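Local coordinates for putative sugar binding protein (Bacteroides vulgatus ATCC 8482, PDB 3KEZ) that probably binds sugars or other nutrients at the bacterial outer membrane, as a calcium-binding member of the SusD family, at residues 213-218 against 345-350; 198-203 against 337-342; 80-85 against 440-445. One frame throughout, in Å; residues are numbered along the deposited sequence. Where two conformers were deposited one is given.

Interaction 1: 213-218 against 345-350; sequences NEALTM and AEAAVQ
Where Leu216 and Ala215 meet Ala347 and Ala348, no ring, amide or carboxylate takes part across the interface; methyl and methylene groups and the backbone do the touching. The motif is a pair of helices running in roughly opposite directions but crossing well off antiparallel, the kind of packing expected of the TPR-like helices of SusD proteins: the local axes approach to 8.3 Å, and their N-to-C directions differ by 142°. Such closeness depends on small residues. At the nearest point the CA atoms of Leu216 and Ala347 lie 5.1 Å apart, a spacing that leaves little space for anything larger than a methyl group from Ala347. That methyl is the centre of the contact. Its CB reaches the backbone N of Leu216 at 3.6 Å and also packs against Leu216 CB, while Ala215 CB stands 4.0 Å from the same Ala347 CB. Leu216 places its CG anti to the backbone N (chi1 -178°), which turns the branched end across the axis of 345-350, past Ala347, so that CD1 reaches Ala348. Helix 195-209 covers the neighbouring flank, Tyr206 and Leu207 touching Ala215, and helix 354-368 lies on another side, with Lys356 on Leu216 and Ala357 on Ala348. The carboxylate of Glu346 forms a salt bridge with Arg404. About 157 Å² is buried in all, most of it on Leu216 and Ala347. The leucine's CD1 methyl comes to rest 4.0 Å from Ala348 N and 4.4 Å from Ala348 CB.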
ATOM      1  N   ASN A 213      20.797  -2.884  -0.697  1.00 10.44           N
ATOM      2  CA  ASN A 213      21.331  -3.044  -2.067  1.00  9.84           C
ATOM      3  C   ASN A 213      20.296  -3.538  -3.060  1.00  8.84           C
ATOM      4  O   ASN A 213      20.235  -3.064  -4.195  1.00  9.96           O
ATOM      5  CB  ASN A 213      22.523  -3.970  -2.099  1.00 10.54           C
ATOM      6  CG  ASN A 213      23.662  -3.484  -1.241  1.00 14.18           C
ATOM      7  OD1 ASN A 213      24.027  -2.295  -1.261  1.00 17.20           O
ATOM      8  ND2 ASN A 213      24.260  -4.407  -0.507  1.00 20.17           N
ATOM      9  N   GLU A 214      19.533  -4.545  -2.650  1.00  8.48           N
ATOM     10  CA  GLU A 214      18.507  -5.140  -3.480  1.00 11.40           C
ATOM     11  C   GLU A 214      17.319  -4.152  -3.622  1.00 14.69           C
ATOM     12  O   GLU A 214      16.744  -4.016  -4.716  1.00 14.92           O
ATOM     13  CB  GLU A 214      18.045  -6.463  -2.839  1.00 12.94           C
ATOM     14  CG  GLU A 214      19.126  -7.563  -2.813  1.00 16.74           C
ATOM     15  CD  GLU A 214      20.097  -7.520  -1.603  1.00 19.72           C
ATOM     16  OE1 GLU A 214      20.094  -6.568  -0.759  1.00 21.87           O
ATOM     17  OE2 GLU A 214      20.915  -8.468  -1.506  1.00 32.20           O
ATOM     18  N   ALA A 215      16.953  -3.465  -2.535  1.00 10.96           N
ATOM     19  CA  ALA A 215      15.948  -2.410  -2.628  1.00 10.78           C
ATOM     20  C   ALA A 215      16.363  -1.384  -3.717  1.00 11.73           C
ATOM     21  O   ALA A 215      15.558  -1.003  -4.561  1.00  9.23           O
ATOM     22  CB  ALA A 215      15.766  -1.709  -1.335  1.00 10.37           C
ATOM     23  N   LEU A 216      17.626  -0.959  -3.682  1.00 10.55           N
ATOM     24  CA  LEU A 216      18.099   0.091  -4.575  1.00  9.55           C
ATOM     25  C   LEU A 216      18.080  -0.343  -6.010  1.00 11.88           C
ATOM     26  O   LEU A 216      17.595   0.392  -6.893  1.00 12.08           O
ATOM     27  CB  LEU A 216      19.509   0.505  -4.224  1.00 11.33           C
ATOM     28  CG  LEU A 216      20.088   1.640  -5.082  1.00  7.01           C
ATOM     29  CD1 LEU A 216      19.272   2.933  -4.955  1.00  8.60           C
ATOM     30  CD2 LEU A 216      21.548   1.907  -4.649  1.00  7.91           C
ATOM     31  N   THR A 217      18.578  -1.553  -6.263  1.00 13.00           N
ATOM     32  CA  THR A 217      18.588  -2.084  -7.623  1.00 12.66           C
ATOM     33  C   THR A 217      17.196  -2.161  -8.189  1.00 11.76           C
ATOM     34  O   THR A 217      16.961  -1.770  -9.358  1.00  9.45           O
ATOM     35  CB  THR A 217      19.259  -3.458  -7.704  1.00 15.15           C
ATOM     36  OG1 THR A 217      20.598  -3.288  -7.261  1.00 15.05           O
ATOM     37  CG2 THR A 217      19.240  -4.045  -9.181  1.00 16.72           C
HETATM   38  N   MSE A 218      16.269  -2.672  -7.396  1.00 11.42           N
HETATM   39  CA  MSE A 218      14.900  -2.851  -7.922  1.00 12.57           C
HETATM   40  C   MSE A 218      14.202  -1.482  -8.153  1.00 11.52           C
HETATM   41  O   MSE A 218      13.486  -1.328  -9.155  1.00  9.90           O
HETATM   42  CB  MSE A 218      14.026  -3.731  -7.024  1.00  8.19           C
HETATM   43  CG  MSE A 218      14.290  -5.199  -7.096  1.00 13.89           C
HETATM   44 SE   MSE A 218      13.795  -5.922  -8.841  0.75 12.20          SE
HETATM   45  CE  MSE A 218      14.783  -7.565  -8.667  1.00 17.05           C
ATOM     46  N   ALA A 345      15.800   6.576  -3.053  1.00 12.72           N
ATOM     47  CA  ALA A 345      16.428   7.573  -2.189  1.00 12.27           C
ATOM     48  C   ALA A 345      16.793   6.991  -0.834  1.00 11.35           C
ATOM     49  O   ALA A 345      17.927   7.148  -0.371  1.00 11.14           O
ATOM     50  CB  ALA A 345      15.546   8.789  -2.029  1.00  9.54           C
ATOM     51  N   GLU A 346      15.848   6.288  -0.230  1.00 11.33           N
ATOM     52  CA  GLU A 346      16.073   5.631   1.048  1.00 13.39           C
ATOM     53  C   GLU A 346      17.209   4.591   0.978  1.00 10.74           C
ATOM     54  O   GLU A 346      18.146   4.624   1.777  1.00  8.42           O
ATOM     55  CB  GLU A 346      14.781   5.003   1.580  1.00 12.70           C
ATOM     56  CG  GLU A 346      14.970   4.326   2.929  1.00 11.99           C
ATOM     57  CD  GLU A 346      13.685   3.712   3.526  1.00 12.25           C
ATOM     58  OE1 GLU A 346      12.557   4.144   3.214  1.00 12.19           O
ATOM     59  OE2 GLU A 346      13.824   2.774   4.336  1.00 11.84           O
ATOM     60  N   ALA A 347      17.154   3.724  -0.027  1.00 12.24           N
ATOM     61  CA  ALA A 347      18.173   2.686  -0.199  1.00 12.43           C
ATOM     62  C   ALA A 347      19.554   3.296  -0.490  1.00 11.36           C
ATOM     63  O   ALA A 347      20.560   2.760  -0.045  1.00 14.14           O
ATOM     64  CB  ALA A 347      17.773   1.713  -1.314  1.00  8.44           C
ATOM     65  N   ALA A 348      19.597   4.408  -1.230  1.00  8.16           N
ATOM     66  CA  ALA A 348      20.843   5.131  -1.463  1.00  7.98           C
ATOM     67  C   ALA A 348      21.440   5.644  -0.141  1.00  9.25           C
ATOM     68  O   ALA A 348      22.651   5.469   0.114  1.00 10.77           O
ATOM     69  CB  ALA A 348      20.630   6.294  -2.438  1.00  7.06           C
ATOM     70  N   VAL A 349      20.603   6.247   0.695  1.00  6.85           N
ATOM     71  CA  VAL A 349      21.056   6.752   1.994  1.00  7.98           C
ATOM     72  C   VAL A 349      21.609   5.597   2.799  1.00  8.78           C
ATOM     73  O   VAL A 349      22.723   5.663   3.338  1.00 10.77           O
ATOM     74  CB  VAL A 349      19.909   7.403   2.781  1.00  8.01           C
ATOM     75  CG1 VAL A 349      20.339   7.600   4.302  1.00 10.90           C
ATOM     76  CG2 VAL A 349      19.545   8.747   2.128  1.00  8.67           C
ATOM     77  N   GLN A 350      20.840   4.510   2.851  1.00  9.70           N
ATOM     78  CA  GLN A 350      21.183   3.379   3.683  1.00 10.88           C
ATOM     79  C   GLN A 350      22.405   2.605   3.173  1.00 13.31           C
ATOM     80  O   GLN A 350      23.021   1.895   3.942  1.00 16.22           O
ATOM     81  CB  GLN A 350      19.967   2.487   3.930  1.00 11.19           C
ATOM     82  CG  GLN A 350      18.843   3.164   4.648  1.00 13.82           C
ATOM     83  CD  GLN A 350      19.098   3.328   6.155  1.00 17.19           C
ATOM     84  OE1 GLN A 350      20.121   3.842   6.558  1.00 25.25           O
ATOM     85  NE2 GLN A 350      18.170   2.886   6.963  1.00 15.18           N
TER

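Interaction 2: 198-203 against 337-342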
ATOM      1  N   ALA A 198       5.342  -4.319  -9.971  1.00 11.13           N
ATOM      2  CA  ALA A 198       5.914  -5.415  -9.132  1.00 11.03           C
ATOM      3  C   ALA A 198       7.348  -5.094  -8.651  1.00 11.48           C
ATOM      4  O   ALA A 198       7.670  -5.359  -7.509  1.00 12.25           O
ATOM      5  CB  ALA A 198       5.874  -6.779  -9.834  1.00  7.52           C
HETATM    6  N   MSE A 199       8.174  -4.495  -9.500  1.00 10.45           N
HETATM    7  CA  MSE A 199       9.534  -4.106  -9.090  1.00 10.94           C
HETATM    8  C   MSE A 199       9.494  -3.036  -7.980  1.00 10.01           C
HETATM    9  O   MSE A 199      10.295  -3.050  -7.050  1.00 10.39           O
HETATM   10  CB  MSE A 199      10.348  -3.595 -10.259  1.00 11.66           C
HETATM   11  CG  MSE A 199      10.790  -4.592 -11.211  1.00 16.51           C
HETATM   12 SE   MSE A 199      12.083  -3.803 -12.441  0.75 12.24          SE
HETATM   13  CE  MSE A 199      12.516  -5.417 -13.473  1.00 14.50           C
ATOM     14  N   THR A 200       8.574  -2.089  -8.095  1.00 11.19           N
ATOM     15  CA  THR A 200       8.437  -1.042  -7.080  1.00 10.37           C
ATOM     16  C   THR A 200       8.022  -1.651  -5.750  1.00  7.89           C
ATOM     17  O   THR A 200       8.642  -1.366  -4.733  1.00 12.08           O
ATOM     18  CB  THR A 200       7.448   0.043  -7.514  1.00 11.16           C
ATOM     19  OG1 THR A 200       7.916   0.637  -8.717  1.00  9.46           O
ATOM     20  CG2 THR A 200       7.289   1.110  -6.473  1.00  7.99           C
ATOM     21  N   LEU A 201       7.038  -2.549  -5.761  1.00  7.58           N
ATOM     22  CA  LEU A 201       6.584  -3.219  -4.503  1.00 10.44           C
ATOM     23  C   LEU A 201       7.755  -4.023  -3.949  1.00 10.93           C
ATOM     24  O   LEU A 201       8.061  -3.928  -2.773  1.00  9.33           O
ATOM     25  CB  LEU A 201       5.387  -4.126  -4.717  1.00  7.15           C
ATOM     26  CG  LEU A 201       4.786  -4.870  -3.523  1.00 12.12           C
ATOM     27  CD1 LEU A 201       4.566  -3.900  -2.350  1.00  8.88           C
ATOM     28  CD2 LEU A 201       3.476  -5.583  -3.910  1.00  8.70           C
ATOM     29  N   LEU A 202       8.460  -4.741  -4.826  1.00  8.47           N
ATOM     30  CA  LEU A 202       9.554  -5.593  -4.367  1.00 10.01           C
ATOM     31  C   LEU A 202      10.644  -4.720  -3.693  1.00  9.67           C
ATOM     32  O   LEU A 202      11.172  -5.115  -2.659  1.00  8.62           O
ATOM     33  CB  LEU A 202      10.134  -6.446  -5.497  1.00 12.30           C
ATOM     34  CG  LEU A 202      11.350  -7.305  -5.110  1.00  9.78           C
ATOM     35  CD1 LEU A 202      11.107  -8.089  -3.794  1.00  8.76           C
ATOM     36  CD2 LEU A 202      11.720  -8.237  -6.246  1.00 10.63           C
ATOM     37  N   SER A 203      10.915  -3.539  -4.256  1.00  9.18           N
ATOM     38  CA  SER A 203      11.835  -2.595  -3.627  1.00  9.72           C
ATOM     39  C   SER A 203      11.398  -2.177  -2.239  1.00  9.89           C
ATOM     40  O   SER A 203      12.210  -2.059  -1.341  1.00  9.12           O
ATOM     41  CB  SER A 203      12.129  -1.350  -4.530  1.00 11.85           C
ATOM     42  OG  SER A 203      11.095  -0.370  -4.489  1.00 10.82           O
ATOM     43  N   LEU A 337       4.963   5.685  -9.425  1.00 11.62           N
ATOM     44  CA  LEU A 337       6.373   5.950  -9.729  1.00  9.19           C
ATOM     45  C   LEU A 337       7.075   6.803  -8.672  1.00 10.68           C
ATOM     46  O   LEU A 337       8.252   6.575  -8.402  1.00  9.22           O
ATOM     47  CB  LEU A 337       6.540   6.614 -11.068  1.00  9.45           C
ATOM     48  CG  LEU A 337       7.948   6.705 -11.628  1.00  7.99           C
ATOM     49  CD1 LEU A 337       8.630   5.309 -11.863  1.00 11.79           C
ATOM     50  CD2 LEU A 337       7.873   7.487 -12.959  1.00 12.81           C
ATOM     51  N   SER A 338       6.352   7.744  -8.048  1.00  9.90           N
ATOM     52  CA  SER A 338       6.903   8.563  -6.968  1.00  8.47           C
ATOM     53  C   SER A 338       7.475   7.694  -5.844  1.00  8.72           C
ATOM     54  O   SER A 338       8.493   8.045  -5.274  1.00  8.87           O
ATOM     55  CB  SER A 338       5.846   9.538  -6.389  1.00  9.17           C
ATOM     56  OG  SER A 338       5.498  10.594  -7.260  1.00  9.34           O
ATOM     57  N   GLU A 339       6.817   6.565  -5.527  1.00 10.94           N
ATOM     58  CA  GLU A 339       7.330   5.654  -4.505  1.00 12.11           C
ATOM     59  C   GLU A 339       8.643   4.984  -4.962  1.00 11.49           C
ATOM     60  O   GLU A 339       9.558   4.829  -4.130  1.00 11.75           O
ATOM     61  CB  GLU A 339       6.323   4.588  -4.024  1.00 12.69           C
ATOM     62  CG  GLU A 339       6.874   3.773  -2.811  1.00 10.51           C
ATOM     63  CD  GLU A 339       6.181   2.465  -2.553  1.00  9.87           C
ATOM     64  OE1 GLU A 339       5.119   2.228  -3.158  1.00 10.02           O
ATOM     65  OE2 GLU A 339       6.671   1.671  -1.692  1.00 15.71           O
ATOM     66  N   ALA A 340       8.766   4.590  -6.230  1.00 12.27           N
ATOM     67  CA  ALA A 340      10.058   4.051  -6.673  1.00 11.08           C
ATOM     68  C   ALA A 340      11.150   5.071  -6.423  1.00 12.07           C
ATOM     69  O   ALA A 340      12.207   4.687  -5.929  1.00 15.16           O
ATOM     70  CB  ALA A 340      10.075   3.562  -8.122  1.00  6.27           C
ATOM     71  N   TYR A 341      10.906   6.354  -6.706  1.00  9.14           N
ATOM     72  CA  TYR A 341      11.922   7.390  -6.439  1.00  8.89           C
ATOM     73  C   TYR A 341      12.297   7.445  -4.947  1.00 10.48           C
ATOM     74  O   TYR A 341      13.466   7.505  -4.611  1.00  9.07           O
ATOM     75  CB  TYR A 341      11.472   8.769  -6.908  1.00  7.98           C
ATOM     76  CG  TYR A 341      11.779   9.035  -8.352  1.00  8.39           C
ATOM     77  CD1 TYR A 341      10.967   8.510  -9.362  1.00 12.28           C
ATOM     78  CD2 TYR A 341      12.841   9.842  -8.714  1.00 11.89           C
ATOM     79  CE1 TYR A 341      11.276   8.722 -10.705  1.00 12.33           C
ATOM     80  CE2 TYR A 341      13.138  10.092 -10.034  1.00 14.65           C
ATOM     81  CZ  TYR A 341      12.358   9.519 -11.030  1.00 11.55           C
ATOM     82  OH  TYR A 341      12.638   9.766 -12.350  1.00  8.89           O
ATOM     83  N   LEU A 342      11.291   7.465  -4.073  1.00 10.04           N
ATOM     84  CA  LEU A 342      11.513   7.513  -2.623  1.00 11.57           C
ATOM     85  C   LEU A 342      12.177   6.255  -2.076  1.00  9.36           C
ATOM     86  O   LEU A 342      13.005   6.331  -1.142  1.00  8.64           O
ATOM     87  CB  LEU A 342      10.205   7.790  -1.880  1.00  9.73           C
ATOM     88  CG  LEU A 342       9.560   9.160  -2.160  1.00 13.23           C
ATOM     89  CD1 LEU A 342       8.039   9.086  -1.969  1.00 12.93           C
ATOM     90  CD2 LEU A 342      10.265  10.254  -1.269  1.00  9.73           C
TER
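Thr200 carries the 198-203 side of this contact, and both of its branches touch 337-342. Its OG1 meets the methyl CB of Ala340 at 3.7 Å, and its CG2 sits 3.8 Å from the backbone N of Ala340. Thr200 CG2 is also 4.1 Å from Glu339 OE1, so the carboxylate lies beside an apolar group, not a donor, of Thr200. The first torsion (chi1 -60°) sets this out: CG2 is anti to the backbone N, both branches reach 337-342, and OG1, beside that N, also hydrogen bonds to the carbonyl O of Trp196, one turn back. The close approach, 5.4 Å between the CA atoms of Thr200 and Ala340, is possible because Ala340 offers only a methyl.

In the next shell, Glu339 is extended beyond CG and brings its buried carboxylate to Arg204 and Arg388, which both form salt bridges to OE2; these charges would probably keep it ionised. Asn343 ND2 also hydrogen bonds to OE2, and to Ser203 OG as well, linking the two helices through one amide. Ser203 in turn donates from OG to the carbonyl O of Thr200 at 2.7 Å, meeting the C=O at 129° and only 15° from its plane.

The pair belongs to the helical core of this SusD-family fold: helix 337-350 follows directly on strand 332-336, helix 212-229 touches both partners through Ala222 and Ile223, helix 166-183 backs helix 195-209, and helix 354-368 packs on helix 337-350 through Ile364 and Leu361.

Interaction 3: 80-85 against 440-445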
ATOM      1  N   SER A  80     -11.977  -9.030   7.812  1.00 12.65           N
ATOM      2  CA  SER A  80     -11.915  -8.815   6.366  1.00 11.86           C
ATOM      3  C   SER A  80     -10.498  -8.850   5.790  1.00 12.50           C
ATOM      4  O   SER A  80     -10.298  -9.360   4.714  1.00 10.52           O
ATOM      5  CB  SER A  80     -12.530  -7.458   6.015  1.00 14.64           C
ATOM      6  OG  SER A  80     -12.117  -6.453   6.972  1.00 11.92           O
ATOM      7  N   HIS A  81      -9.539  -8.266   6.509  1.00  9.99           N
ATOM      8  CA  HIS A  81      -8.169  -8.231   6.037  1.00 13.97           C
ATOM      9  C   HIS A  81      -7.731  -9.666   5.822  1.00 13.45           C
ATOM     10  O   HIS A  81      -7.215  -9.999   4.777  1.00 12.17           O
ATOM     11  CB  HIS A  81      -7.229  -7.553   7.039  1.00 12.76           C
ATOM     12  CG  HIS A  81      -7.741  -6.249   7.584  1.00  8.68           C
ATOM     13  ND1 HIS A  81      -8.750  -6.163   8.533  1.00 13.39           N
ATOM     14  CD2 HIS A  81      -7.345  -4.979   7.341  1.00  7.38           C
ATOM     15  CE1 HIS A  81      -8.955  -4.894   8.831  1.00 12.45           C
ATOM     16  NE2 HIS A  81      -8.113  -4.154   8.123  1.00  9.67           N
ATOM     17  N   TRP A  82      -7.939 -10.488   6.846  1.00 12.54           N
ATOM     18  CA  TRP A  82      -7.573 -11.899   6.811  1.00 12.53           C
ATOM     19  C   TRP A  82      -8.262 -12.690   5.670  1.00 11.57           C
ATOM     20  O   TRP A  82      -7.583 -13.306   4.802  1.00  9.99           O
ATOM     21  CB  TRP A  82      -7.907 -12.475   8.197  1.00 12.50           C
ATOM     22  CG  TRP A  82      -7.453 -13.866   8.432  1.00 11.67           C
ATOM     23  CD1 TRP A  82      -8.145 -14.999   8.184  1.00 13.23           C
ATOM     24  CD2 TRP A  82      -6.187 -14.271   8.995  1.00 11.44           C
ATOM     25  NE1 TRP A  82      -7.396 -16.103   8.553  1.00 11.01           N
ATOM     26  CE2 TRP A  82      -6.187 -15.677   9.046  1.00 15.06           C
ATOM     27  CE3 TRP A  82      -5.044 -13.576   9.420  1.00 15.48           C
ATOM     28  CZ2 TRP A  82      -5.086 -16.415   9.543  1.00 16.76           C
ATOM     29  CZ3 TRP A  82      -3.968 -14.306   9.929  1.00 16.84           C
ATOM     30  CH2 TRP A  82      -4.001 -15.714   9.976  1.00 15.48           C
ATOM     31  N   SER A  83      -9.605 -12.617   5.665  1.00 11.66           N
ATOM     32  CA  SER A  83     -10.426 -13.377   4.716  0.50 10.72           C
ATOM     33  C   SER A  83     -10.198 -12.963   3.272  1.00 11.45           C
ATOM     34  O   SER A  83     -10.036 -13.817   2.423  1.00  7.26           O
ATOM     35  CB  SER A  83     -11.931 -13.350   5.076  0.50 11.51           C
ATOM     36  OG  SER A  83     -12.382 -12.096   5.572  0.50 15.65           O
ATOM     37  N   TYR A  84     -10.144 -11.650   3.009  1.00  9.55           N
ATOM     38  CA  TYR A  84      -9.967 -11.166   1.660  1.00 11.41           C
ATOM     39  C   TYR A  84      -8.577 -11.517   1.101  1.00 10.99           C
ATOM     40  O   TYR A  84      -8.456 -12.019  -0.017  1.00  9.63           O
ATOM     41  CB  TYR A  84     -10.229  -9.653   1.575  1.00 12.21           C
ATOM     42  CG  TYR A  84     -11.678  -9.322   1.335  1.00 14.08           C
ATOM     43  CD1 TYR A  84     -12.606  -9.492   2.337  1.00 18.41           C
ATOM     44  CD2 TYR A  84     -12.126  -8.859   0.074  1.00 18.20           C
ATOM     45  CE1 TYR A  84     -13.945  -9.232   2.126  1.00 17.30           C
ATOM     46  CE2 TYR A  84     -13.489  -8.602  -0.156  1.00 16.90           C
ATOM     47  CZ  TYR A  84     -14.384  -8.769   0.893  1.00 19.94           C
ATOM     48  OH  TYR A  84     -15.743  -8.528   0.727  1.00 24.71           O
ATOM     49  N   LEU A  85      -7.538 -11.307   1.907  1.00  9.28           N
ATOM     50  CA  LEU A  85      -6.186 -11.627   1.446  1.00  9.76           C
ATOM     51  C   LEU A  85      -5.994 -13.141   1.213  1.00  9.52           C
ATOM     52  O   LEU A  85      -5.368 -13.545   0.222  1.00  9.72           O
ATOM     53  CB  LEU A  85      -5.135 -11.004   2.377  1.00  9.11           C
ATOM     54  CG  LEU A  85      -5.136  -9.481   2.233  1.00 10.46           C
ATOM     55  CD1 LEU A  85      -4.416  -8.791   3.343  1.00  8.81           C
ATOM     56  CD2 LEU A  85      -4.635  -9.017   0.841  1.00 17.00           C
ATOM     57  N   LEU A 440      -3.066  -6.124  14.242  1.00 11.89           N
ATOM     58  CA  LEU A 440      -4.450  -6.562  14.474  1.00 11.99           C
ATOM     59  C   LEU A 440      -4.393  -7.928  15.174  1.00 13.40           C
ATOM     60  O   LEU A 440      -3.467  -8.731  14.943  1.00 13.79           O
ATOM     61  CB  LEU A 440      -5.300  -6.643  13.175  1.00 11.00           C
ATOM     62  CG  LEU A 440      -5.743  -5.350  12.461  1.00 15.67           C
ATOM     63  CD1 LEU A 440      -6.575  -5.632  11.202  1.00 13.27           C
ATOM     64  CD2 LEU A 440      -6.526  -4.423  13.376  1.00 19.72           C
ATOM     65  N   PRO A 441      -5.363  -8.183  16.064  1.00 11.88           N
ATOM     66  CA  PRO A 441      -5.414  -9.522  16.598  1.00 11.70           C
ATOM     67  C   PRO A 441      -5.864 -10.516  15.526  1.00 10.76           C
ATOM     68  O   PRO A 441      -6.525 -10.123  14.531  1.00 11.09           O
ATOM     69  CB  PRO A 441      -6.437  -9.405  17.731  1.00 11.80           C
ATOM     70  CG  PRO A 441      -7.379  -8.280  17.274  1.00 11.88           C
ATOM     71  CD  PRO A 441      -6.567  -7.377  16.393  1.00 11.18           C
ATOM     72  N   ILE A 442      -5.520 -11.789  15.704  1.00 11.49           N
ATOM     73  CA  ILE A 442      -5.995 -12.838  14.782  1.00 10.32           C
ATOM     74  C   ILE A 442      -7.516 -12.868  14.910  1.00 11.96           C
ATOM     75  O   ILE A 442      -8.028 -12.788  16.025  1.00 11.52           O
ATOM     76  CB  ILE A 442      -5.356 -14.213  15.059  1.00  9.18           C
ATOM     77  CG1 ILE A 442      -3.829 -14.166  14.941  1.00 10.51           C
ATOM     78  CG2 ILE A 442      -5.878 -15.253  14.063  1.00  9.64           C
ATOM     79  CD1 ILE A 442      -3.273 -13.699  13.560  1.00  4.25           C
ATOM     80  N   PRO A 443      -8.260 -12.903  13.772  1.00 11.30           N
ATOM     81  CA  PRO A 443      -9.706 -12.824  13.948  1.00 13.79           C
ATOM     82  C   PRO A 443     -10.288 -14.030  14.666  1.00 13.16           C
ATOM     83  O   PRO A 443      -9.847 -15.163  14.440  1.00 17.13           O
ATOM     84  CB  PRO A 443     -10.255 -12.775  12.524  1.00 13.77           C
ATOM     85  CG  PRO A 443      -9.087 -12.509  11.635  1.00 13.26           C
ATOM     86  CD  PRO A 443      -7.842 -12.560  12.400  1.00 14.03           C
ATOM     87  N   LYS A 444     -11.288 -13.779  15.496  1.00 13.74           N
ATOM     88  CA  LYS A 444     -11.928 -14.833  16.306  1.00 13.87           C
ATOM     89  C   LYS A 444     -12.364 -16.028  15.479  1.00 15.78           C
ATOM     90  O   LYS A 444     -12.245 -17.181  15.930  1.00 17.87           O
ATOM     91  CB  LYS A 444     -13.135 -14.276  17.087  1.00 15.15           C
ATOM     92  CG  LYS A 444     -13.716 -15.242  18.140  1.00 12.99           C
ATOM     93  CD  LYS A 444     -14.697 -14.540  19.082  1.00 23.81           C
ATOM     94  CE  LYS A 444     -15.079 -15.449  20.258  1.00 28.02           C
ATOM     95  NZ  LYS A 444     -15.403 -16.826  19.778  1.00 27.54           N
ATOM     96  N   LYS A 445     -12.871 -15.759  14.281  1.00 14.09           N
ATOM     97  CA  LYS A 445     -13.404 -16.840  13.454  1.00 18.34           C
ATOM     98  C   LYS A 445     -12.289 -17.813  13.110  1.00 17.03           C
ATOM     99  O   LYS A 445     -12.499 -19.032  13.119  1.00 18.20           O
ATOM    100  CB  LYS A 445     -14.107 -16.305  12.203  1.00 21.42           C
ATOM    101  CG  LYS A 445     -13.225 -16.030  11.007  1.00 27.82           C
ATOM    102  CD  LYS A 445     -13.899 -15.109   9.967  1.00 37.87           C
ATOM    103  CE  LYS A 445     -15.096 -15.747   9.295  1.00 40.94           C
ATOM    104  NZ  LYS A 445     -15.851 -14.747   8.479  1.00 48.00           N
TER
HETATM  105  O   HOH W   1     -14.338 -12.125   7.171  1.00 17.92           O
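Trp82, Leu440 and Pro443 account for most of the 262 Å² buried here, Trp82 alone for 77 Å². The Trp82 side chain meets two residues of the 440-443 loop at different places. Near the backbone, Pro443 CG is 3.6 Å from Trp82 CB, and Pro443 CD lies 3.9 Å above the indole plane, displaced toward the rim. At the far end of the ring system, Ile442 CD1 reaches Trp82 CZ3 at 3.7 Å. The indole is swung out to this loop because CG stands anti to the backbone N (chi1 -173°), which lays the long axis of the ring system along two successive residues.

The loop leads into a helix, and Pro443 occupies the N-cap position of helix 444-449; the contact therefore joins the first turn of helix 80-96 to the approach of a helix near the C terminus of this SusD-family chain. Phe134 meets the indole edge-to-face, and Glu446 OE1 makes a weak hydrogen bond with Trp82 NE1.

Leu440 lies over the imidazole of His81. Its CD1 sits 3.5 Å from the centroid of the His81 ring and 16° off the ring normal, a CH-pi contact over one face, and the closest ring atom, His81 CE1, is 3.4 Å from that methyl. With only an alanine at His81, Leu440 CD1 is likely to lose the flat surface it rests on, leaving a gap between helix 80-96 and the loop. Behind the leucine, Ile133 pairs with its backbone, and Tyr47, Ile133 and Phe134 touch its side chain.

Read from the N terminus, the chain first passes 80-85, to which 440-445 returns; interaction 3 thus closes a loop of 354 residues holding both other contacts, and fastens the start of helix 80-96 to the loop before helix 444-449. Inside it, interactions 2 and 1 fasten the consecutive helices 195-209 and 212-229 to the single helix 337-350. Their loops cross rather than nest, and they adjoin in space, with centres about 10 Å apart and Met218 CB 3.8 Å from Met199 O. Every protein ligand of the calcium ion, from Asn261 to Asn331, falls within both loops. Interaction 3 lies on the opposite side of the chain's centre, about 32 Å from interaction 1 and about 27 Å from interaction 2, centre to centre.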